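L-amino acid deaminase (Proteus vulgaris, PDB 5I39) binds FAD and probably catalyses the oxidative deamination of L-amino acids to 2-oxo acids. Local coordinates at residues R121-L126 against N276-G281; G167-W172 against E331-K336; S181-P186 against F284-A289; Q264-S269 against A323-L328. All coordinates share one frame; numbering follows the deposited sequence. Where two conformers were deposited one is given.

Contact 1. Residues R121-L126 against N276-G281; sequences RVEVPL and NVALPG. With EDO (1,2-ethanediol), chain I.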
loop_
_atom_site.group_PDB
_atom_site.type_symbol
_atom_site.label_atom_id
_atom_site.label_comp_id
_atom_site.label_asym_id
_atom_site.label_seq_id
_atom_site.Cartn_x
_atom_site.Cartn_y
_atom_site.Cartn_z
ATOM N N ARG A 121 11.674 2.414 12.396
ATOM C CA ARG A 121 12.266 3.132 11.273
ATOM C C ARG A 121 13.023 4.345 11.773
ATOM O O ARG A 121 12.459 5.177 12.482
ATOM C CB ARG A 121 11.179 3.581 10.297
ATOM C CG ARG A 121 11.663 4.399 9.109
ATOM C CD ARG A 121 10.480 4.730 8.225
ATOM N NE ARG A 121 10.841 5.412 6.983
ATOM C CZ ARG A 121 11.069 6.720 6.859
ATOM N NH1 ARG A 121 11.380 7.212 5.667
ATOM N NH2 ARG A 121 10.998 7.548 7.903
ATOM N N VAL A 122 14.288 4.443 11.369
ATOM C CA VAL A 122 15.110 5.603 11.717
ATOM C C VAL A 122 15.388 6.405 10.456
ATOM O O VAL A 122 15.875 5.881 9.452
ATOM C CB VAL A 122 16.422 5.262 12.473
ATOM C CG1 VAL A 122 16.105 4.758 13.873
ATOM C CG2 VAL A 122 17.298 4.265 11.722
ATOM N N GLU A 123 15.033 7.688 10.508
ATOM C CA GLU A 123 15.305 8.611 9.410
ATOM C C GLU A 123 16.154 9.761 9.930
ATOM O O GLU A 123 15.692 10.577 10.730
ATOM C CB GLU A 123 14.029 9.146 8.758
ATOM C CG GLU A 123 14.350 10.079 7.594
ATOM C CD GLU A 123 13.162 10.518 6.766
ATOM O OE1 GLU A 123 12.068 9.933 6.879
ATOM O OE2 GLU A 123 13.344 11.467 5.973
ATOM N N VAL A 124 17.400 9.821 9.472
ATOM C CA VAL A 124 18.278 10.940 9.795
ATOM C C VAL A 124 17.848 12.138 8.938
ATOM O O VAL A 124 17.714 11.999 7.724
ATOM C CB VAL A 124 19.755 10.569 9.550
ATOM C CG1 VAL A 124 20.665 11.785 9.675
ATOM C CG2 VAL A 124 20.190 9.478 10.520
ATOM N N PRO A 125 17.624 13.314 9.558
ATOM C CA PRO A 125 17.199 14.477 8.774
ATOM C C PRO A 125 18.280 14.963 7.808
ATOM O O PRO A 125 19.463 14.724 8.030
ATOM C CB PRO A 125 16.911 15.536 9.844
ATOM C CG PRO A 125 17.768 15.147 10.992
ATOM C CD PRO A 125 17.762 13.650 10.986
ATOM N N LEU A 126 17.859 15.636 6.744
ATOM C CA LEU A 126 18.780 16.117 5.703
ATOM C C LEU A 126 19.714 17.225 6.182
ATOM O O LEU A 126 20.884 17.275 5.798
ATOM C CB LEU A 126 17.995 16.641 4.497
ATOM C CG LEU A 126 17.339 15.617 3.574
ATOM C CD1 LEU A 126 16.417 16.323 2.594
ATOM C CD2 LEU A 126 18.384 14.802 2.823
ATOM N N ASN A 276 14.463 -0.592 9.465
ATOM C CA ASN A 276 14.149 0.272 8.338
ATOM C C ASN A 276 14.964 1.542 8.557
ATOM O O ASN A 276 14.868 2.170 9.617
ATOM C CB ASN A 276 12.638 0.544 8.328
ATOM C CG ASN A 276 12.183 1.438 7.190
ATOM O OD1 ASN A 276 12.976 2.126 6.561
ATOM N ND2 ASN A 276 10.877 1.444 6.939
ATOM N N VAL A 277 15.788 1.890 7.571
ATOM C CA VAL A 277 16.742 2.989 7.689
ATOM C C VAL A 277 16.597 3.916 6.490
ATOM O O VAL A 277 16.451 3.454 5.358
ATOM C CB VAL A 277 18.180 2.433 7.784
ATOM C CG1 VAL A 277 19.232 3.531 7.659
ATOM C CG2 VAL A 277 18.359 1.682 9.095
ATOM N N ALA A 278 16.656 5.220 6.757
ATOM C CA ALA A 278 16.601 6.260 5.731
ATOM C C ALA A 278 17.626 7.329 6.089
ATOM O O ALA A 278 17.530 7.952 7.152
ATOM C CB ALA A 278 15.209 6.861 5.657
ATOM N N LEU A 279 18.609 7.528 5.212
ATOM C CA LEU A 279 19.728 8.430 5.491
ATOM C C LEU A 279 19.949 9.422 4.363
ATOM O O LEU A 279 19.627 9.124 3.208
ATOM C CB LEU A 279 21.028 7.642 5.681
ATOM C CG LEU A 279 21.004 6.531 6.728
ATOM C CD1 LEU A 279 22.232 5.644 6.612
ATOM C CD2 LEU A 279 20.901 7.126 8.122
ATOM N N PRO A 280 20.540 10.591 4.682
ATOM C CA PRO A 280 21.060 11.490 3.649
ATOM C C PRO A 280 21.966 10.759 2.665
ATOM O O PRO A 280 22.602 9.771 3.031
ATOM C CB PRO A 280 21.866 12.513 4.451
ATOM C CG PRO A 280 21.192 12.555 5.774
ATOM C CD PRO A 280 20.747 11.147 6.033
ATOM N N GLY A 281 22.015 11.253 1.435
ATOM C CA GLY A 281 22.709 10.570 0.343
ATOM C C GLY A 281 21.873 9.488 -0.321
ATOM O O GLY A 281 22.404 8.677 -1.078
HETATM C C1 EDO I . 17.122 12.005 4.471
HETATM O O1 EDO I . 16.422 12.781 5.445
HETATM C C2 EDO I . 16.606 10.575 4.529
HETATM O O2 EDO I . 15.209 10.519 4.208
#

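Contact 2. Residues G167-W172 against E331-K336; sequences GATTDW and EFPAFK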
loop_
_atom_site.group_PDB
_atom_site.type_symbol
_atom_site.label_atom_id
_atom_site.label_comp_id
_atom_site.label_asym_id
_atom_site.label_seq_id
_atom_site.Cartn_x
_atom_site.Cartn_y
_atom_site.Cartn_z
ATOM N N GLY A 167 27.226 -0.697 12.707
ATOM C CA GLY A 167 28.020 -0.968 11.512
ATOM C C GLY A 167 28.035 0.133 10.464
ATOM O O GLY A 167 28.630 -0.048 9.403
ATOM N N ALA A 168 27.395 1.271 10.742
ATOM C CA ALA A 168 27.412 2.411 9.827
ATOM C C ALA A 168 28.799 3.044 9.784
ATOM O O ALA A 168 29.457 3.171 10.817
ATOM C CB ALA A 168 26.392 3.450 10.258
ATOM N N THR A 169 29.235 3.430 8.588
ATOM C CA THR A 169 30.509 4.111 8.379
ATOM C C THR A 169 30.470 5.546 8.905
ATOM O O THR A 169 31.433 6.042 9.483
ATOM C CB THR A 169 30.836 4.130 6.872
ATOM O OG1 THR A 169 30.877 2.784 6.382
ATOM C CG2 THR A 169 32.167 4.809 6.594
ATOM N N THR A 170 29.340 6.212 8.674
ATOM C CA THR A 170 29.164 7.613 9.050
ATOM C C THR A 170 28.668 7.700 10.490
ATOM O O THR A 170 27.814 6.916 10.913
ATOM C CB THR A 170 28.177 8.316 8.098
ATOM O OG1 THR A 170 28.653 8.200 6.752
ATOM C CG2 THR A 170 27.999 9.796 8.444
ATOM N N ASP A 171 29.205 8.669 11.228
ATOM C CA ASP A 171 28.828 8.897 12.619
ATOM C C ASP A 171 27.545 9.730 12.674
ATOM O O ASP A 171 27.568 10.936 12.932
ATOM C CB ASP A 171 29.988 9.576 13.367
ATOM C CG ASP A 171 29.831 9.533 14.884
ATOM O OD1 ASP A 171 29.066 8.693 15.406
ATOM O OD2 ASP A 171 30.502 10.341 15.560
ATOM N N TRP A 172 26.419 9.067 12.415
ATOM C CA TRP A 172 25.110 9.722 12.431
ATOM C C TRP A 172 24.775 10.087 13.875
ATOM O O TRP A 172 24.983 9.282 14.782
ATOM C CB TRP A 172 24.021 8.814 11.847
ATOM C CG TRP A 172 24.327 8.307 10.465
ATOM C CD1 TRP A 172 24.678 7.037 10.121
ATOM C CD2 TRP A 172 24.334 9.068 9.253
ATOM N NE1 TRP A 172 24.895 6.954 8.765
ATOM C CE2 TRP A 172 24.687 8.188 8.207
ATOM C CE3 TRP A 172 24.076 10.409 8.948
ATOM C CZ2 TRP A 172 24.787 8.605 6.875
ATOM C CZ3 TRP A 172 24.168 10.824 7.622
ATOM C CH2 TRP A 172 24.523 9.924 6.603
ATOM N N GLU A 331 28.307 2.617 3.012
ATOM C CA GLU A 331 27.785 3.081 4.297
ATOM C C GLU A 331 27.603 1.943 5.302
ATOM O O GLU A 331 27.811 2.138 6.499
ATOM C CB GLU A 331 26.476 3.846 4.100
ATOM C CG GLU A 331 25.892 4.467 5.369
ATOM C CD GLU A 331 26.861 5.367 6.121
ATOM O OE1 GLU A 331 27.685 6.054 5.478
ATOM O OE2 GLU A 331 26.801 5.387 7.367
ATOM N N PHE A 332 27.201 0.772 4.809
ATOM C CA PHE A 332 27.022 -0.425 5.632
ATOM C C PHE A 332 27.762 -1.597 4.987
ATOM O O PHE A 332 27.171 -2.355 4.210
ATOM C CB PHE A 332 25.533 -0.744 5.794
ATOM C CG PHE A 332 24.829 0.153 6.768
ATOM C CD1 PHE A 332 24.829 -0.144 8.127
ATOM C CD2 PHE A 332 24.174 1.300 6.334
ATOM C CE1 PHE A 332 24.184 0.685 9.034
ATOM C CE2 PHE A 332 23.531 2.133 7.239
ATOM C CZ PHE A 332 23.537 1.825 8.588
ATOM N N PRO A 333 29.067 -1.752 5.308
ATOM C CA PRO A 333 29.870 -2.859 4.766
ATOM C C PRO A 333 29.338 -4.261 5.067
ATOM O O PRO A 333 29.733 -5.212 4.398
ATOM C CB PRO A 333 31.245 -2.641 5.408
ATOM C CG PRO A 333 31.301 -1.178 5.680
ATOM C CD PRO A 333 29.903 -0.808 6.075
ATOM N N ALA A 334 28.429 -4.384 6.037
ATOM C CA ALA A 334 27.664 -5.621 6.234
ATOM C C ALA A 334 27.002 -6.155 4.956
ATOM O O ALA A 334 26.800 -7.358 4.838
ATOM C CB ALA A 334 26.610 -5.421 7.312
ATOM N N PHE A 335 26.660 -5.266 4.017
ATOM C CA PHE A 335 26.051 -5.662 2.738
ATOM C C PHE A 335 27.051 -5.936 1.606
ATOM O O PHE A 335 26.630 -6.249 0.493
ATOM C CB PHE A 335 25.064 -4.585 2.265
ATOM C CG PHE A 335 23.918 -4.346 3.208
ATOM C CD1 PHE A 335 22.991 -5.349 3.469
ATOM C CD2 PHE A 335 23.752 -3.110 3.824
ATOM C CE1 PHE A 335 21.925 -5.126 4.332
ATOM C CE2 PHE A 335 22.690 -2.881 4.688
ATOM C CZ PHE A 335 21.775 -3.890 4.941
ATOM N N LYS A 336 28.356 -5.842 1.872
ATOM C CA LYS A 336 29.381 -5.964 0.821
ATOM C C LYS A 336 29.255 -7.235 -0.028
ATOM O O LYS A 336 29.433 -7.180 -1.245
ATOM C CB LYS A 336 30.787 -5.874 1.432
ATOM C CG LYS A 336 31.944 -5.932 0.438
ATOM C CD LYS A 336 31.898 -4.801 -0.574
ATOM C CE LYS A 336 33.121 -4.814 -1.469
ATOM N NZ LYS A 336 33.183 -3.595 -2.296
HETATM O O HOH W 1 27.797 -2.473 8.171
#

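Contact 3. Residues S181-P186 against F284-A289; sequences SGSFDP and FFREQA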
loop_
_atom_site.group_PDB
_atom_site.type_symbol
_atom_site.label_atom_id
_atom_site.label_comp_id
_atom_site.label_asym_id
_atom_site.label_seq_id
_atom_site.Cartn_x
_atom_site.Cartn_y
_atom_site.Cartn_z
ATOM N N SER A 181 6.921 1.561 13.263
ATOM C CA SER A 181 6.748 1.462 11.816
ATOM C C SER A 181 6.566 0.000 11.428
ATOM O O SER A 181 7.161 -0.898 12.036
ATOM C CB SER A 181 7.946 2.029 11.063
ATOM O OG SER A 181 9.083 1.199 11.224
ATOM N N GLY A 182 5.731 -0.221 10.422
ATOM C CA GLY A 182 5.475 -1.551 9.913
ATOM C C GLY A 182 6.337 -1.912 8.729
ATOM O O GLY A 182 6.836 -1.045 8.009
ATOM N N SER A 183 6.472 -3.215 8.525
ATOM C CA SER A 183 7.141 -3.795 7.375
ATOM C C SER A 183 6.249 -4.885 6.810
ATOM O O SER A 183 5.685 -5.665 7.568
ATOM C CB SER A 183 8.462 -4.408 7.825
ATOM O OG SER A 183 9.100 -5.132 6.790
ATOM N N PHE A 184 6.126 -4.938 5.489
ATOM C CA PHE A 184 5.442 -6.044 4.802
ATOM C C PHE A 184 6.156 -6.289 3.483
ATOM O O PHE A 184 6.706 -5.366 2.886
ATOM C CB PHE A 184 3.905 -5.861 4.621
ATOM C CG PHE A 184 3.419 -4.431 4.485
ATOM C CD1 PHE A 184 4.134 -3.458 3.783
ATOM C CD2 PHE A 184 2.185 -4.068 5.028
ATOM C CE1 PHE A 184 3.655 -2.160 3.674
ATOM C CE2 PHE A 184 1.705 -2.772 4.914
ATOM C CZ PHE A 184 2.444 -1.817 4.243
ATOM N N ASP A 185 6.150 -7.543 3.044
ATOM C CA ASP A 185 6.971 -7.956 1.905
ATOM C C ASP A 185 6.079 -8.172 0.683
ATOM O O ASP A 185 5.097 -8.916 0.761
ATOM C CB ASP A 185 7.736 -9.245 2.221
ATOM C CG ASP A 185 8.579 -9.152 3.490
ATOM O OD1 ASP A 185 8.846 -8.036 3.990
ATOM O OD2 ASP A 185 8.978 -10.223 3.997
ATOM N N PRO A 186 6.428 -7.559 -0.464
ATOM C CA PRO A 186 5.536 -7.620 -1.625
ATOM C C PRO A 186 5.418 -8.985 -2.305
ATOM O O PRO A 186 4.493 -9.194 -3.080
ATOM C CB PRO A 186 6.127 -6.573 -2.563
ATOM C CG PRO A 186 7.571 -6.544 -2.216
ATOM C CD PRO A 186 7.606 -6.715 -0.731
ATOM N N PHE A 284 18.460 3.966 1.605
ATOM C CA PHE A 284 17.187 3.459 2.115
ATOM C C PHE A 284 17.199 1.947 2.087
ATOM O O PHE A 284 17.421 1.359 1.030
ATOM C CB PHE A 284 16.021 3.959 1.257
ATOM C CG PHE A 284 16.024 5.440 1.042
ATOM C CD1 PHE A 284 15.737 6.302 2.091
ATOM C CD2 PHE A 284 16.338 5.982 -0.200
ATOM C CE1 PHE A 284 15.758 7.676 1.909
ATOM C CE2 PHE A 284 16.358 7.356 -0.390
ATOM C CZ PHE A 284 16.064 8.205 0.665
ATOM N N PHE A 285 16.955 1.311 3.230
ATOM C CA PHE A 285 16.772 -0.134 3.245
ATOM C C PHE A 285 15.810 -0.586 4.325
ATOM O O PHE A 285 15.562 0.130 5.301
ATOM C CB PHE A 285 18.107 -0.881 3.350
ATOM C CG PHE A 285 18.887 -0.594 4.600
ATOM C CD1 PHE A 285 18.642 -1.297 5.774
ATOM C CD2 PHE A 285 19.903 0.355 4.593
ATOM C CE1 PHE A 285 19.385 -1.045 6.922
ATOM C CE2 PHE A 285 20.645 0.614 5.733
ATOM C CZ PHE A 285 20.391 -0.090 6.898
ATOM N N ARG A 286 15.282 -1.788 4.123
ATOM C CA ARG A 286 14.277 -2.377 5.000
ATOM C C ARG A 286 14.468 -3.884 5.029
ATOM O O ARG A 286 14.407 -4.535 3.986
ATOM C CB ARG A 286 12.871 -2.059 4.492
ATOM C CG ARG A 286 11.771 -2.750 5.282
ATOM C CD ARG A 286 10.417 -2.577 4.639
ATOM N NE ARG A 286 10.321 -3.214 3.328
ATOM C CZ ARG A 286 10.107 -4.509 3.104
ATOM N NH1 ARG A 286 9.992 -5.392 4.098
ATOM N NH2 ARG A 286 10.025 -4.924 1.856
ATOM N N GLU A 287 14.665 -4.444 6.218
ATOM C CA GLU A 287 14.766 -5.891 6.355
ATOM C C GLU A 287 13.403 -6.543 6.146
ATOM O O GLU A 287 12.412 -6.140 6.752
ATOM C CB GLU A 287 15.309 -6.283 7.722
ATOM C CG GLU A 287 15.707 -7.751 7.767
ATOM C CD GLU A 287 16.179 -8.228 9.119
ATOM O OE1 GLU A 287 15.948 -7.534 10.127
ATOM O OE2 GLU A 287 16.769 -9.326 9.163
ATOM N N GLN A 288 13.379 -7.559 5.288
ATOM C CA GLN A 288 12.192 -8.376 5.058
ATOM C C GLN A 288 12.080 -9.470 6.116
ATOM O O GLN A 288 13.012 -9.714 6.882
ATOM C CB GLN A 288 12.253 -9.006 3.668
ATOM C CG GLN A 288 12.303 -7.996 2.539
ATOM C CD GLN A 288 11.513 -8.461 1.331
ATOM O OE1 GLN A 288 11.763 -9.528 0.766
ATOM N NE2 GLN A 288 10.548 -7.685 0.940
ATOM N N ALA A 289 10.935 -10.146 6.144
ATOM C CA ALA A 289 10.658 -11.145 7.176
ATOM C C ALA A 289 11.597 -12.351 7.118
ATOM O O ALA A 289 11.799 -13.018 8.131
ATOM C CB ALA A 289 9.206 -11.594 7.102
#

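Contact 4. Residues Q264-S269 against A323-L328; sequences QLISGS and ASLEKL. With EDO (1,2-ethanediol), chain G.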
loop_
_atom_site.group_PDB
_atom_site.type_symbol
_atom_site.label_atom_id
_atom_site.label_comp_id
_atom_site.label_asym_id
_atom_site.label_seq_id
_atom_site.Cartn_x
_atom_site.Cartn_y
_atom_site.Cartn_z
ATOM N N GLN A 264 14.744 -2.626 -5.420
ATOM C CA GLN A 264 15.745 -3.686 -5.445
ATOM C C GLN A 264 15.570 -4.581 -4.229
ATOM O O GLN A 264 15.036 -4.154 -3.201
ATOM C CB GLN A 264 17.149 -3.092 -5.432
ATOM C CG GLN A 264 17.444 -2.197 -6.621
ATOM C CD GLN A 264 18.681 -1.349 -6.418
ATOM O OE1 GLN A 264 18.786 -0.620 -5.434
ATOM N NE2 GLN A 264 19.613 -1.420 -7.358
ATOM N N LEU A 265 16.010 -5.827 -4.361
ATOM C CA LEU A 265 16.005 -6.782 -3.264
ATOM C C LEU A 265 17.364 -7.455 -3.245
ATOM O O LEU A 265 17.802 -7.980 -4.271
ATOM C CB LEU A 265 14.893 -7.820 -3.441
ATOM C CG LEU A 265 14.754 -8.863 -2.321
ATOM C CD1 LEU A 265 14.337 -8.214 -1.012
ATOM C CD2 LEU A 265 13.764 -9.953 -2.702
ATOM N N ILE A 266 18.028 -7.428 -2.090
ATOM C CA ILE A 266 19.344 -8.043 -1.927
ATOM C C ILE A 266 19.320 -9.072 -0.807
ATOM O O ILE A 266 18.468 -9.026 0.087
ATOM C CB ILE A 266 20.458 -6.989 -1.695
ATOM C CG1 ILE A 266 20.280 -6.244 -0.361
ATOM C CG2 ILE A 266 20.500 -6.022 -2.874
ATOM C CD1 ILE A 266 21.426 -5.317 -0.009
ATOM N N SER A 267 20.265 -10.004 -0.857
ATOM C CA SER A 267 20.380 -11.018 0.179
ATOM C C SER A 267 20.892 -10.404 1.476
ATOM O O SER A 267 21.465 -9.308 1.493
ATOM C CB SER A 267 21.275 -12.175 -0.270
ATOM O OG SER A 267 22.606 -11.755 -0.507
ATOM N N GLY A 268 20.654 -11.127 2.563
ATOM C CA GLY A 268 20.957 -10.657 3.901
ATOM C C GLY A 268 22.401 -10.836 4.312
ATOM O O GLY A 268 23.265 -11.195 3.512
ATOM N N SER A 269 22.646 -10.587 5.589
ATOM C CA SER A 269 23.980 -10.658 6.156
ATOM C C SER A 269 23.866 -10.854 7.669
ATOM O O SER A 269 23.004 -10.223 8.285
ATOM C CB SER A 269 24.718 -9.359 5.838
ATOM O OG SER A 269 25.804 -9.140 6.712
ATOM N N ALA A 323 25.085 1.915 -8.743
ATOM C CA ALA A 323 25.732 2.896 -7.866
ATOM C C ALA A 323 25.008 3.039 -6.524
ATOM O O ALA A 323 25.646 3.274 -5.501
ATOM C CB ALA A 323 25.830 4.244 -8.562
ATOM N N SER A 324 23.688 2.883 -6.531
ATOM C CA SER A 324 22.909 2.906 -5.293
ATOM C C SER A 324 23.325 1.768 -4.358
ATOM O O SER A 324 23.513 1.984 -3.161
ATOM C CB SER A 324 21.410 2.832 -5.578
ATOM O OG SER A 324 20.678 3.165 -4.414
ATOM N N LEU A 325 23.487 0.566 -4.907
ATOM C CA LEU A 325 23.993 -0.566 -4.127
ATOM C C LEU A 325 25.415 -0.332 -3.634
ATOM O O LEU A 325 25.743 -0.689 -2.505
ATOM C CB LEU A 325 23.922 -1.868 -4.927
ATOM C CG LEU A 325 22.519 -2.315 -5.343
ATOM C CD1 LEU A 325 22.599 -3.550 -6.222
ATOM C CD2 LEU A 325 21.616 -2.584 -4.147
ATOM N N GLU A 326 26.246 0.283 -4.470
ATOM C CA GLU A 326 27.610 0.608 -4.062
ATOM C C GLU A 326 27.657 1.572 -2.881
ATOM O O GLU A 326 28.437 1.367 -1.947
ATOM C CB GLU A 326 28.411 1.160 -5.242
ATOM C CG GLU A 326 28.818 0.087 -6.240
ATOM C CD GLU A 326 29.837 -0.875 -5.662
ATOM O OE1 GLU A 326 30.918 -0.411 -5.248
ATOM O OE2 GLU A 326 29.561 -2.091 -5.610
ATOM N N LYS A 327 26.830 2.611 -2.899
ATOM C CA LYS A 327 26.852 3.549 -1.770
ATOM C C LYS A 327 26.192 2.965 -0.518
ATOM O O LYS A 327 26.623 3.270 0.587
ATOM C CB LYS A 327 26.344 4.946 -2.134
ATOM C CG LYS A 327 24.900 5.065 -2.545
ATOM C CD LYS A 327 24.588 6.510 -2.912
ATOM C CE LYS A 327 23.238 6.650 -3.585
ATOM N NZ LYS A 327 22.129 6.360 -2.642
ATOM N N LEU A 328 25.200 2.088 -0.689
ATOM C CA LEU A 328 24.661 1.312 0.440
ATOM C C LEU A 328 25.763 0.488 1.115
ATOM O O LEU A 328 25.900 0.496 2.342
ATOM C CB LEU A 328 23.529 0.386 -0.022
ATOM C CG LEU A 328 22.970 -0.622 0.996
ATOM C CD1 LEU A 328 22.357 0.086 2.194
ATOM C CD2 LEU A 328 21.951 -1.538 0.338
HETATM C C1 EDO G . 26.818 -3.275 -6.977
HETATM O O1 EDO G . 27.116 -3.081 -5.592
HETATM C C2 EDO G . 27.639 -4.436 -7.535
HETATM O O2 EDO G . 27.422 -5.653 -6.807
HETATM O O HOH W 2 19.941 0.827 -3.333
#

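Contact 1. Residues R121-L126 against N276-G281
V122 and V277 sit side by side in two parallel strands, on the same face of the sheet. This is a long-range parallel strand pairing within the large mixed sheet of the FAD-dependent oxidoreductase fold. V122 uses both its backbone polar groups. Its N donates to N276 O (2.9 Å), and its O accepts from A278 N (2.9 Å). V124 N adds a third bond, to A278 O (3.0 Å).

The other face carries R121, E123, N276 and A278. R121 runs extended, with CG anti to the backbone N (chi1 177°), which carries its aliphatic part across the N276 amide (R121 CG to N276 CG 3.6 Å). The guanidinium and amide planes are nearly perpendicular. Within the strand, R121 NH2 meets the anti lone pair of E123 OE1 (2.8 Å), while NH1 reaches the same oxygen from above the carboxylate plane. A278 CB lies over one face of the guanidinium.

Packing is tightest beyond the strand end, where V124 CG2 presses on L279 CD2 at 3.4 Å, closer than usual van der Waals contact. The contact is looser at L126, which is exposed: its CD2 is 4.5 Å from P280 CB. Here a 1,2-ethanediol, probably from the crystallisation liquor, donates to E123 OE2 through O2 and to V124 O through O1.

Q82, a residue that binds FAD, accepts from both R121 NE and N276 ND2 through its OE1, so this end of the pair is tied to the cofactor region. Strand 117-123 also pairs with strand 175-178, and strand 276-279 pairs with strand 283-287 on its other side. P125 packs on helix 128-143.

Contact 2. Residues G167-W172 against E331-K336
E331, at the C-terminal end of helix 318-331, turns its carboxylate into the loop 167-172. The motif is a helix C-terminus bound by a loop, which gives N-H and O-H groups to a buried glutamate and to the last carbonyls. The E331 chain leaves CA with CG anti to the backbone N (chi1 -176°) and then bends (chi2 54°), which brings the acid back to the loop.

T170 holds both oxygens. Its OG1 donates to OE1 of E331 (2.7 Å) and its backbone N to OE2 of E331 (3.0 Å), each on the syn side. W172 NE1 also donates to E331 OE2 (2.8 Å), but from above the carboxylate plane and from the face opposite to T170 N. The buried acid thus takes three bonds from the loop. T170 CG2 rests over the centre of one face of the W172 ring, and L279 of the neighbouring strand touches the same tryptophan.

The helix end itself is held by T169, whose N donates to E331 O (2.8 Å) and whose OG1 bonds to A330 O. Next along the chain, A168 CA lies over one face of the F332 ring, offset toward the rim, in a CH-pi contact. A168 CB meets F332 CZ at 3.7 Å. At the outer end, one water donates to G167 O (2.8 Å) and accepts from A334 N (2.9 Å).

Contact 3. Residues S181-P186 against F284-A289
R286 points its guanidinium at the chain S183-D185, where the ends of two strands of the large mixed sheet of this FAD-dependent oxidoreductase, 182-183 and 283-287, run on into chain that meets crosswise. This sheet is separate from the Rossmann-type sheet. The arginine chain runs out extended and bends at its third torsion (chi3 64°), which turns the flat end onto the other segment.

NH1 of R286 makes two bonds. One goes to S183 OG (2.8 Å), which is tilted from the guanidinium plane. The other is a salt bridge to D185 OD1 (2.9 Å), which lies close to that plane and is met nearly along its C-O axis. The carboxylate and guanidinium planes are 35° apart. F184 O sits over one face of the guanidinium, toward its rim. NH2 of R286 donates to the backbone O of Y80, an FAD-binding residue, so the group is fixed from more than one direction.

D185 serves both ends of the contact. Its second oxygen, OD2, takes A289 N through the syn lone pair and also forms a salt bridge with R23. The Q288 amide stacks on the D185 carboxylate, with the two planes 27° apart. The P186 and R286 side chains come from opposite directions, with P186 CD 4.0 Å from R286 NH2.

F184 leaves the backbone away from segment 284-289, and its side chain comes to about 4 Å from the FAD at the nearest atoms. W103 meets its ring edge-to-face. S183 and D185, the two acceptors of R286 NH1, thus flank a residue that borders the cofactor. At the far end, A289 CB packs against D185 OD2 at 3.4 Å.

Contact 4. Residues Q264-S269 against A323-L328
Q264 lays its buried amide against the hydrocarbon of L325, with NE2 3.6 Å from L325 CG and OE1 3.7 Å from L325 CD2. The two side chains come from opposite directions, and no direct hydrogen bond joins the segments. The polar atoms of Q264 find partners all the same. NE2 donates to Q343 OE1 and to L321 O. OE1 accepts from a water (2.8 Å) that also bonds to S324 OG (2.7 Å).

I266 supplies the apolar part. Its CG1 takes the crowded position between the backbone N and carbonyl carbon (chi1 66°), and from there CD1 reaches L328 CD2 tip to tip at 3.8 Å. Its other branch, CG2, slides past L325 CD2 at the same distance.

This is helix-on-sheet packing. Helix 318-331 covers one face of the large mixed sheet. The axis of its segment 323-328 lies 11.2 Å from that of strand segment 264-266, at a crossing angle of -45°. S324, L325 and L328 form the inner side of the helix. T295 of strand 293-295 touches both L325 and L328, which extends the apolar patch across the neighbouring strand. L265 alternates to the other face of the sheet and packs on W344.

On the outer side, exposed E326 accepts from O1 of a 1,2-ethanediol through OE2 (2.6 Å). That molecule, probably from the crystallisation liquor, also bonds to K329 NZ, and its O1 lies 3.5 Å from L325 CB.

From the N terminus, residues 121-126, 167-172, 181-186 and 264-269 come first, one for each contact. Contact 1 closes first, when the chain reaches 276-281. Contact 3 follows at 284-289, contact 4 at 323-328 and contact 2 at 331-336. Contact 1 therefore crosses the other three, and contacts 3 and 4 cross each other. Both 3 and 4 lie within the span of contact 2. Contacts 1, 3 and 4 all reach the same mixed sheet. Helix 318-331 covers one face of it in contact 4 and ends in contact 2. F285 joins contacts 2, 3 and 4 by packing on F332, F335 and L328. K327 of contact 4 donates to G281 O of contact 1.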